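Local structure of four helix bundle protein (Bacteroides thetaiotaomicron VPI-5482, 2RLD) at residues L43-S48 with A76-Y81; Y81-L86 with E98-D103. The protein is of unknown function but binds calcium ions and belongs to the 23S rRNA-intervening sequence family of four-helix bundle proteins. All blocks are in the same frame, centred on the assembly; numbering follows the deposited sequence. Where two conformers were deposited one is given.

Interaction 1 (L43-S48 with A76-Y81); sequences LRSGTS and ANETEY. With EDO (1,2-ethanediol), chain S.
Ser45 and Thr79 meet hydroxyl to hydroxyl between helix 38-57 and helix 62-88. Ser45 OG donates to Thr79 OG1 at 2.9 Å. Thr79 OG1 in turn bonds to the carbonyl oxygen of Glu75, one helical turn back. The buried hydroxyl of Thr79 is thus held from both helices. Its torsion explains this double role: OG1 stands beside its own backbone N (chi1 -61°), where it can reach that carbonyl and still face Ser45.

The packing is tightest at Gly46. Its CA lies 5.5 Å from Thr79 CA, and the local helix axes approach to 8.0 Å. Thr79 CG2 rests against Gly46 CA at 4.1 Å. With an alanine in place of Thr79, the hydroxyl of Ser45 would probably lose its acceptor and a gap would be likely to open beside Gly46 CA.

On the flank, Glu78 touches more lightly. Its extended chain, with CG anti to the backbone N (chi1 -171°), carries the carboxylate alongside Ser45, and CD lies 3.9 Å from Ser45 CB. The polar end is engaged by Trp82 NE1, which bonds to OE2.

Thr47 and Ser48 lie off this interface, on the side of helix 38-57 that takes up a small solvent molecule. Thr47 is buried and Ser48 partly exposed. Thr47 OG1 and Ser48 OG each bond back to a carbonyl oxygen one turn earlier, those of Leu43 and Arg44. A 1,2-ethanediol, probably from the crystallisation liquor, bonds to both hydroxyls. Its O2 lies 2.7 Å from Thr47 OG1, and its O1 reaches Ser48 OG.

The two segments run roughly antiparallel, at 142°. A glycine and small hydroxyl side chains at a close helix crossing suit the interior of this four-helix bundle.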
ATOM      1  N   LEU C  43      -3.616   6.172 -11.575  1.00 16.55           N
ATOM      2  CA  LEU C  43      -2.365   6.920 -11.643  1.00 15.29           C
ATOM      3  C   LEU C  43      -1.186   5.965 -11.601  1.00 15.88           C
ATOM      4  O   LEU C  43      -0.255   6.062 -12.400  1.00 16.29           O
ATOM      5  CB  LEU C  43      -2.270   7.897 -10.476  1.00 14.80           C
ATOM      6  CG  LEU C  43      -0.952   8.670 -10.393  1.00 17.36           C
ATOM      7  CD1 LEU C  43      -0.713   9.546 -11.625  1.00 13.94           C
ATOM      8  CD2 LEU C  43      -0.964   9.492  -9.094  1.00 13.58           C
ATOM      9  N   ARG C  44      -1.254   5.006 -10.687  1.00 16.80           N
ATOM     10  CA  ARG C  44      -0.196   4.015 -10.547  0.50 17.14           C
ATOM     11  C   ARG C  44      -0.081   3.092 -11.764  1.00 17.98           C
ATOM     12  O   ARG C  44       1.009   2.941 -12.346  1.00 17.96           O
ATOM     13  CB  ARG C  44      -0.400   3.185  -9.278  0.50 16.60           C
ATOM     14  CG  ARG C  44       0.718   2.171  -9.015  0.50 17.05           C
ATOM     15  N   SER C  45      -1.181   2.480 -12.176  1.00 17.81           N
ATOM     16  CA  SER C  45      -1.108   1.527 -13.263  1.00 17.15           C
ATOM     17  C   SER C  45      -0.753   2.230 -14.568  1.00 15.72           C
ATOM     18  O   SER C  45       0.114   1.762 -15.293  1.00 17.18           O
ATOM     19  CB  SER C  45      -2.392   0.679 -13.379  1.00 16.69           C
ATOM     20  OG  SER C  45      -3.535   1.408 -13.801  1.00 15.95           O
ATOM     21  N   GLY C  46      -1.336   3.398 -14.807  1.00 14.54           N
ATOM     22  CA  GLY C  46      -1.179   4.089 -16.090  1.00 16.03           C
ATOM     23  C   GLY C  46       0.235   4.618 -16.294  1.00 16.17           C
ATOM     24  O   GLY C  46       0.738   4.644 -17.411  1.00 16.17           O
ATOM     25  N   THR C  47       0.863   5.073 -15.222  1.00 15.81           N
ATOM     26  CA  THR C  47       2.241   5.572 -15.309  1.00 16.14           C
ATOM     27  C   THR C  47       3.272   4.458 -15.218  1.00 18.12           C
ATOM     28  O   THR C  47       4.416   4.609 -15.700  1.00 17.27           O
ATOM     29  CB  THR C  47       2.532   6.663 -14.210  1.00 15.18           C
ATOM     30  OG1 THR C  47       2.366   6.072 -12.921  1.00 15.05           O
ATOM     31  CG2 THR C  47       1.616   7.886 -14.407  1.00 16.19           C
ATOM     32  N   SER C  48       2.868   3.303 -14.686  1.00 16.20           N
ATOM     33  CA  SER C  48       3.773   2.153 -14.532  1.00 18.28           C
ATOM     34  C   SER C  48       4.031   1.439 -15.866  1.00 17.48           C
ATOM     35  O   SER C  48       5.021   0.717 -15.997  1.00 18.59           O
ATOM     36  CB  SER C  48       3.240   1.162 -13.502  1.00 19.41           C
ATOM     37  OG  SER C  48       3.239   1.719 -12.183  1.00 19.73           O
ATOM     38  N   ALA C  76      -1.010  -1.978 -18.528  1.00 17.30           N
ATOM     39  CA  ALA C  76      -1.938  -1.479 -19.561  1.00 16.29           C
ATOM     40  C   ALA C  76      -3.334  -2.085 -19.382  1.00 14.93           C
ATOM     41  O   ALA C  76      -4.345  -1.369 -19.440  1.00 15.55           O
ATOM     42  CB  ALA C  76      -1.391  -1.789 -20.951  1.00 15.35           C
ATOM     43  N   ASN C  77      -3.386  -3.386 -19.124  1.00 17.41           N
ATOM     44  CA  ASN C  77      -4.661  -4.040 -18.920  0.50 14.51           C
ATOM     45  C   ASN C  77      -5.355  -3.599 -17.658  1.00 15.66           C
ATOM     46  O   ASN C  77      -6.572  -3.363 -17.679  1.00 17.61           O
ATOM     47  CB  ASN C  77      -4.514  -5.542 -18.964  0.50 15.13           C
ATOM     48  CG  ASN C  77      -4.578  -6.053 -20.361  0.50 13.17           C
ATOM     49  OD1 ASN C  77      -5.673  -6.194 -20.915  0.50 16.26           O
ATOM     50  ND2 ASN C  77      -3.422  -6.299 -20.966  0.50 17.28           N
ATOM     51  N   GLU C  78      -4.603  -3.419 -16.575  1.00 15.56           N
ATOM     52  CA  GLU C  78      -5.235  -2.903 -15.345  1.00 13.58           C
ATOM     53  C   GLU C  78      -5.788  -1.493 -15.566  1.00 16.22           C
ATOM     54  O   GLU C  78      -6.896  -1.163 -15.116  1.00 16.65           O
ATOM     55  CB  GLU C  78      -4.256  -2.915 -14.176  1.00 14.90           C
ATOM     56  CG  GLU C  78      -4.984  -2.590 -12.880  1.00 15.14           C
ATOM     57  CD  GLU C  78      -4.097  -2.415 -11.678  1.00 21.00           C
ATOM     58  OE1 GLU C  78      -2.981  -2.983 -11.660  1.00 25.51           O
ATOM     59  OE2 GLU C  78      -4.542  -1.704 -10.747  1.00 17.47           O
ATOM     60  N   THR C  79      -5.031  -0.682 -16.278  1.00 15.41           N
ATOM     61  CA  THR C  79      -5.437   0.699 -16.572  1.00 15.08           C
ATOM     62  C   THR C  79      -6.762   0.672 -17.349  1.00 15.60           C
ATOM     63  O   THR C  79      -7.654   1.465 -17.086  1.00 15.68           O
ATOM     64  CB  THR C  79      -4.336   1.437 -17.385  1.00 17.74           C
ATOM     65  OG1 THR C  79      -3.113   1.488 -16.625  1.00 15.73           O
ATOM     66  CG2 THR C  79      -4.769   2.861 -17.749  1.00 17.87           C
ATOM     67  N   GLU C  80      -6.861  -0.234 -18.311  1.00 15.86           N
ATOM     68  CA  GLU C  80      -8.091  -0.396 -19.120  1.00 13.46           C
ATOM     69  C   GLU C  80      -9.287  -0.790 -18.243  1.00 15.41           C
ATOM     70  O   GLU C  80     -10.405  -0.342 -18.460  1.00 16.06           O
ATOM     71  CB  GLU C  80      -7.801  -1.361 -20.277  1.00 17.76           C
ATOM     72  CG  GLU C  80      -6.936  -0.634 -21.338  1.00 20.85           C
ATOM     73  CD  GLU C  80      -5.887  -1.490 -22.030  1.00 26.56           C
ATOM     74  OE1 GLU C  80      -5.973  -2.734 -21.954  1.00 22.78           O
ATOM     75  OE2 GLU C  80      -4.960  -0.892 -22.636  1.00 25.68           O
ATOM     76  N   TYR C  81      -9.036  -1.614 -17.238  1.00 14.82           N
ATOM     77  CA  TYR C  81     -10.059  -1.963 -16.248  1.00 15.66           C
ATOM     78  C   TYR C  81     -10.542  -0.711 -15.542  1.00 15.10           C
ATOM     79  O   TYR C  81     -11.747  -0.445 -15.470  1.00 14.79           O
ATOM     80  CB  TYR C  81      -9.479  -2.948 -15.214  1.00 15.97           C
ATOM     81  CG  TYR C  81     -10.366  -3.186 -13.977  1.00 14.36           C
ATOM     82  CD1 TYR C  81     -11.432  -4.060 -14.008  1.00 18.52           C
ATOM     83  CD2 TYR C  81     -10.092  -2.537 -12.793  1.00 19.01           C
ATOM     84  CE1 TYR C  81     -12.229  -4.269 -12.864  1.00 16.12           C
ATOM     85  CE2 TYR C  81     -10.886  -2.711 -11.650  1.00 16.79           C
ATOM     86  CZ  TYR C  81     -11.955  -3.569 -11.701  1.00 16.85           C
ATOM     87  OH  TYR C  81     -12.689  -3.768 -10.550  1.00 18.02           O
TER
HETATM   88  C1  EDO S 122       6.470   3.561 -11.599  1.00 28.30           C
HETATM   89  O1  EDO S 122       5.914   2.282 -11.953  1.00 31.53           O
HETATM   90  C2  EDO S 122       5.585   4.677 -12.152  1.00 31.98           C
HETATM   91  O2  EDO S 122       4.260   4.619 -11.582  1.00 26.61           O

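Interaction 2 (Y81-L86 with E98-D103)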
ATOM      1  N   TYR C  81      -9.036  -1.614 -17.238  1.00 14.82           N
ATOM      2  CA  TYR C  81     -10.059  -1.963 -16.248  1.00 15.66           C
ATOM      3  C   TYR C  81     -10.542  -0.711 -15.542  1.00 15.10           C
ATOM      4  O   TYR C  81     -11.747  -0.445 -15.470  1.00 14.79           O
ATOM      5  CB  TYR C  81      -9.479  -2.948 -15.214  1.00 15.97           C
ATOM      6  CG  TYR C  81     -10.366  -3.186 -13.977  1.00 14.36           C
ATOM      7  CD1 TYR C  81     -11.432  -4.060 -14.008  1.00 18.52           C
ATOM      8  CD2 TYR C  81     -10.092  -2.537 -12.793  1.00 19.01           C
ATOM      9  CE1 TYR C  81     -12.229  -4.269 -12.864  1.00 16.12           C
ATOM     10  CE2 TYR C  81     -10.886  -2.711 -11.650  1.00 16.79           C
ATOM     11  CZ  TYR C  81     -11.955  -3.569 -11.701  1.00 16.85           C
ATOM     12  OH  TYR C  81     -12.689  -3.768 -10.550  1.00 18.02           O
ATOM     13  N   TRP C  82      -9.603   0.074 -15.021  1.00 14.50           N
ATOM     14  CA  TRP C  82     -10.009   1.288 -14.281  1.00 14.09           C
ATOM     15  C   TRP C  82     -10.746   2.258 -15.203  1.00 16.04           C
ATOM     16  O   TRP C  82     -11.751   2.853 -14.795  1.00 13.85           O
ATOM     17  CB  TRP C  82      -8.818   1.990 -13.575  1.00 15.74           C
ATOM     18  CG  TRP C  82      -8.232   1.159 -12.460  1.00 14.48           C
ATOM     19  CD1 TRP C  82      -6.991   0.563 -12.425  1.00 16.14           C
ATOM     20  CD2 TRP C  82      -8.886   0.798 -11.242  1.00 13.54           C
ATOM     21  NE1 TRP C  82      -6.845  -0.138 -11.237  1.00 17.17           N
ATOM     22  CE2 TRP C  82      -7.996  -0.020 -10.507  1.00 14.66           C
ATOM     23  CE3 TRP C  82     -10.157   1.085 -10.701  1.00 14.49           C
ATOM     24  CZ2 TRP C  82      -8.325  -0.547  -9.270  1.00 17.62           C
ATOM     25  CZ3 TRP C  82     -10.465   0.584  -9.455  1.00 17.65           C
ATOM     26  CH2 TRP C  82      -9.554  -0.239  -8.757  1.00 15.58           C
ATOM     27  N   LEU C  83     -10.309   2.373 -16.457  1.00 14.90           N
ATOM     28  CA  LEU C  83     -10.996   3.281 -17.383  1.00 14.34           C
ATOM     29  C   LEU C  83     -12.444   2.828 -17.608  1.00 15.55           C
ATOM     30  O   LEU C  83     -13.380   3.625 -17.681  1.00 15.99           O
ATOM     31  CB  LEU C  83     -10.252   3.349 -18.708  1.00 17.41           C
ATOM     32  CG  LEU C  83      -8.934   4.122 -18.699  1.00 18.15           C
ATOM     33  CD1 LEU C  83      -8.192   3.923 -20.029  1.00 19.84           C
ATOM     34  CD2 LEU C  83      -9.149   5.646 -18.388  1.00 18.72           C
ATOM     35  N   GLU C  84     -12.630   1.533 -17.764  1.00 14.45           N
ATOM     36  CA  GLU C  84     -13.959   0.992 -17.994  1.00 16.41           C
ATOM     37  C   GLU C  84     -14.864   1.258 -16.794  1.00 15.02           C
ATOM     38  O   GLU C  84     -16.039   1.650 -16.921  1.00 14.33           O
ATOM     39  CB  GLU C  84     -13.857  -0.513 -18.235  1.00 16.73           C
ATOM     40  CG  GLU C  84     -15.176  -1.117 -18.715  1.00 24.64           C
ATOM     41  CD  GLU C  84     -15.076  -2.605 -19.077  1.00 28.59           C
ATOM     42  OE1 GLU C  84     -13.945  -3.142 -19.189  1.00 31.02           O
ATOM     43  OE2 GLU C  84     -16.147  -3.219 -19.264  1.00 33.10           O
ATOM     44  N   LEU C  85     -14.322   1.020 -15.605  1.00 15.55           N
ATOM     45  CA  LEU C  85     -15.058   1.339 -14.374  1.00 14.43           C
ATOM     46  C   LEU C  85     -15.436   2.822 -14.281  1.00 14.65           C
ATOM     47  O   LEU C  85     -16.572   3.162 -13.933  1.00 16.42           O
ATOM     48  CB  LEU C  85     -14.239   0.904 -13.153  1.00 15.47           C
ATOM     49  CG  LEU C  85     -14.934   0.912 -11.805  1.00 18.20           C
ATOM     50  CD1 LEU C  85     -16.320   0.279 -11.830  1.00 17.66           C
ATOM     51  CD2 LEU C  85     -14.003   0.238 -10.789  1.00 17.42           C
ATOM     52  N   LEU C  86     -14.496   3.696 -14.608  1.00 16.30           N
ATOM     53  CA  LEU C  86     -14.757   5.129 -14.579  1.00 15.28           C
ATOM     54  C   LEU C  86     -15.862   5.585 -15.549  1.00 16.27           C
ATOM     55  O   LEU C  86     -16.710   6.364 -15.165  1.00 17.14           O
ATOM     56  CB  LEU C  86     -13.471   5.919 -14.807  1.00 15.87           C
ATOM     57  CG  LEU C  86     -12.398   5.829 -13.705  1.00 15.79           C
ATOM     58  CD1 LEU C  86     -11.035   6.308 -14.216  1.00 14.57           C
ATOM     59  CD2 LEU C  86     -12.867   6.675 -12.465  1.00 18.26           C
ATOM     60  N   GLU C  98     -13.058   7.201 -24.600  1.00 17.01           N
ATOM     61  CA  GLU C  98     -12.610   6.721 -25.906  1.00 17.48           C
ATOM     62  C   GLU C  98     -11.220   7.228 -26.235  1.00 17.84           C
ATOM     63  O   GLU C  98     -10.395   6.474 -26.715  1.00 17.83           O
ATOM     64  CB  GLU C  98     -13.603   7.085 -27.007  1.00 17.92           C
ATOM     65  CG  GLU C  98     -14.884   6.280 -26.881  1.00 19.54           C
ATOM     66  CD  GLU C  98     -15.750   6.293 -28.125  1.00 27.75           C
ATOM     67  OE1 GLU C  98     -15.549   7.156 -29.017  1.00 31.95           O
ATOM     68  OE2 GLU C  98     -16.649   5.424 -28.195  1.00 33.38           O
ATOM     69  N   SER C  99     -10.973   8.505 -25.962  1.00 17.56           N
ATOM     70  CA  SER C  99      -9.691   9.121 -26.256  1.00 17.82           C
ATOM     71  C   SER C  99      -8.543   8.431 -25.526  1.00 17.71           C
ATOM     72  O   SER C  99      -7.542   8.077 -26.140  1.00 17.86           O
ATOM     73  CB  SER C  99      -9.745  10.607 -25.885  1.00 18.03           C
ATOM     74  OG  SER C  99      -8.570  11.280 -26.291  1.00 18.80           O
ATOM     75  N   ILE C 100      -8.704   8.227 -24.222  1.00 17.32           N
ATOM     76  CA  ILE C 100      -7.634   7.706 -23.376  1.00 18.86           C
ATOM     77  C   ILE C 100      -7.531   6.204 -23.600  1.00 19.02           C
ATOM     78  O   ILE C 100      -6.434   5.659 -23.709  1.00 18.21           O
ATOM     79  CB  ILE C 100      -7.865   8.032 -21.870  1.00 17.40           C
ATOM     80  CG1 ILE C 100      -7.931   9.535 -21.663  1.00 20.71           C
ATOM     81  CG2 ILE C 100      -6.756   7.457 -21.024  1.00 21.58           C
ATOM     82  CD1 ILE C 100      -8.434   9.950 -20.290  1.00 23.82           C
ATOM     83  N   ASN C 101      -8.673   5.534 -23.714  1.00 19.27           N
ATOM     84  CA  ASN C 101      -8.651   4.085 -23.893  1.00 17.76           C
ATOM     85  C   ASN C 101      -8.044   3.662 -25.232  1.00 18.82           C
ATOM     86  O   ASN C 101      -7.377   2.637 -25.313  1.00 19.28           O
ATOM     87  CB  ASN C 101     -10.053   3.491 -23.738  1.00 20.04           C
ATOM     88  CG  ASN C 101     -10.033   1.970 -23.705  1.00 19.73           C
ATOM     89  OD1 ASN C 101      -9.528   1.371 -22.761  1.00 25.82           O
ATOM     90  ND2 ASN C 101     -10.577   1.346 -24.738  1.00 30.01           N
ATOM     91  N   ASN C 102      -8.275   4.451 -26.273  1.00 17.55           N
ATOM     92  CA  ASN C 102      -7.684   4.196 -27.573  1.00 17.71           C
ATOM     93  C   ASN C 102      -6.166   4.305 -27.503  1.00 18.80           C
ATOM     94  O   ASN C 102      -5.472   3.507 -28.113  1.00 17.55           O
ATOM     95  CB  ASN C 102      -8.222   5.170 -28.617  1.00 18.71           C
ATOM     96  CG  ASN C 102      -9.626   4.823 -29.072  1.00 21.23           C
ATOM     97  OD1 ASN C 102     -10.126   3.721 -28.806  1.00 25.78           O
ATOM     98  ND2 ASN C 102     -10.277   5.765 -29.750  1.00 22.27           N
ATOM     99  N   ASP C 103      -5.654   5.273 -26.746  1.00 19.88           N
ATOM    100  CA  ASP C 103      -4.203   5.383 -26.558  1.00 18.06           C
ATOM    101  C   ASP C 103      -3.657   4.169 -25.780  1.00 18.59           C
ATOM    102  O   ASP C 103      -2.548   3.666 -26.062  1.00 18.59           O
ATOM    103  CB  ASP C 103      -3.863   6.693 -25.839  1.00 17.27           C
ATOM    104  CG  ASP C 103      -4.017   7.919 -26.724  1.00 19.40           C
ATOM    105  OD1 ASP C 103      -4.266   7.752 -27.926  1.00 19.83           O
ATOM    106  OD2 ASP C 103      -3.832   9.061 -26.223  1.00 20.83           O
TER
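Leu83 reaches across to Ile100 and Asn101, joining helix 62-88 to helix 94-116. These are consecutive helices of the four-helix bundle, linked by a short connection.

The apolar contact comes first. Both methyls of Leu83 meet one branch of Ile100. CD1 lies 3.9 Å from Ile100 CG2, and CD2 is 4.0 Å from the same atom. The isoleucine methyl therefore faces the fork of the leucine. The two side chains cross at about a right angle. The torsion of Ile100 sets this contact up: CG2 is anti to the backbone N, while CG1 takes the place beside that N (chi1 -60°). Around the pair, Leu83 also packs on Leu25 and Ile42, and Ile100 on Phe18, so helices 7-32 and 38-57 add to the same apolar core.

The second kind of contact sets a methyl against the backbone and a polar side chain. Leu83 CD1 lies 3.9 Å from Asn101 CA, so the leucine rests against the main chain of the opposing helix. The backbones stay farther apart here, with Leu83 CA and Asn101 CA separated by 7.0 Å. Asn101 is partly exposed and carries its amide beside this methyl. Its CG is anti to the backbone N (chi1 -171°), and CB too comes within 4.2 Å of Leu83 CD1.

Polar links of the second segment run to helix 7-32: Asp103 OD2 forms a salt bridge with Arg21, and Ser99 OG a hydrogen bond with the same arginine. Asp103 has been seen as a calcium ligand in this protein, but that ion is not bound to this chain.

Between the two segments, the nearest approach of a polar side-chain atom to the leucine is that of Asn101 OD1, which stands 4.0 Å from Leu83 CD1.

Overall arrangement
Both interactions use helix 62-88, which packs on helix 38-57 in interaction 1 and on helix 94-116 in interaction 2. Their centres are 10 Å apart, and they share Tyr81. Interaction 1 lies nearer the middle of the chain, about 5 Å from its centre, and every touching residue is buried. Interaction 2 lies about 10 Å out and includes one partly exposed residue. Their chemistry differs: a hydroxyl hydrogen bond joins the helices in the first, whereas methyl packing does so in the second. The two also touch directly, Glu80 CG against Asn101 OD1 and Ser45 OG against Trp82 CD1. Both reach a second subunit, where Tyr81 OH bonds to Thr47 O of that subunit.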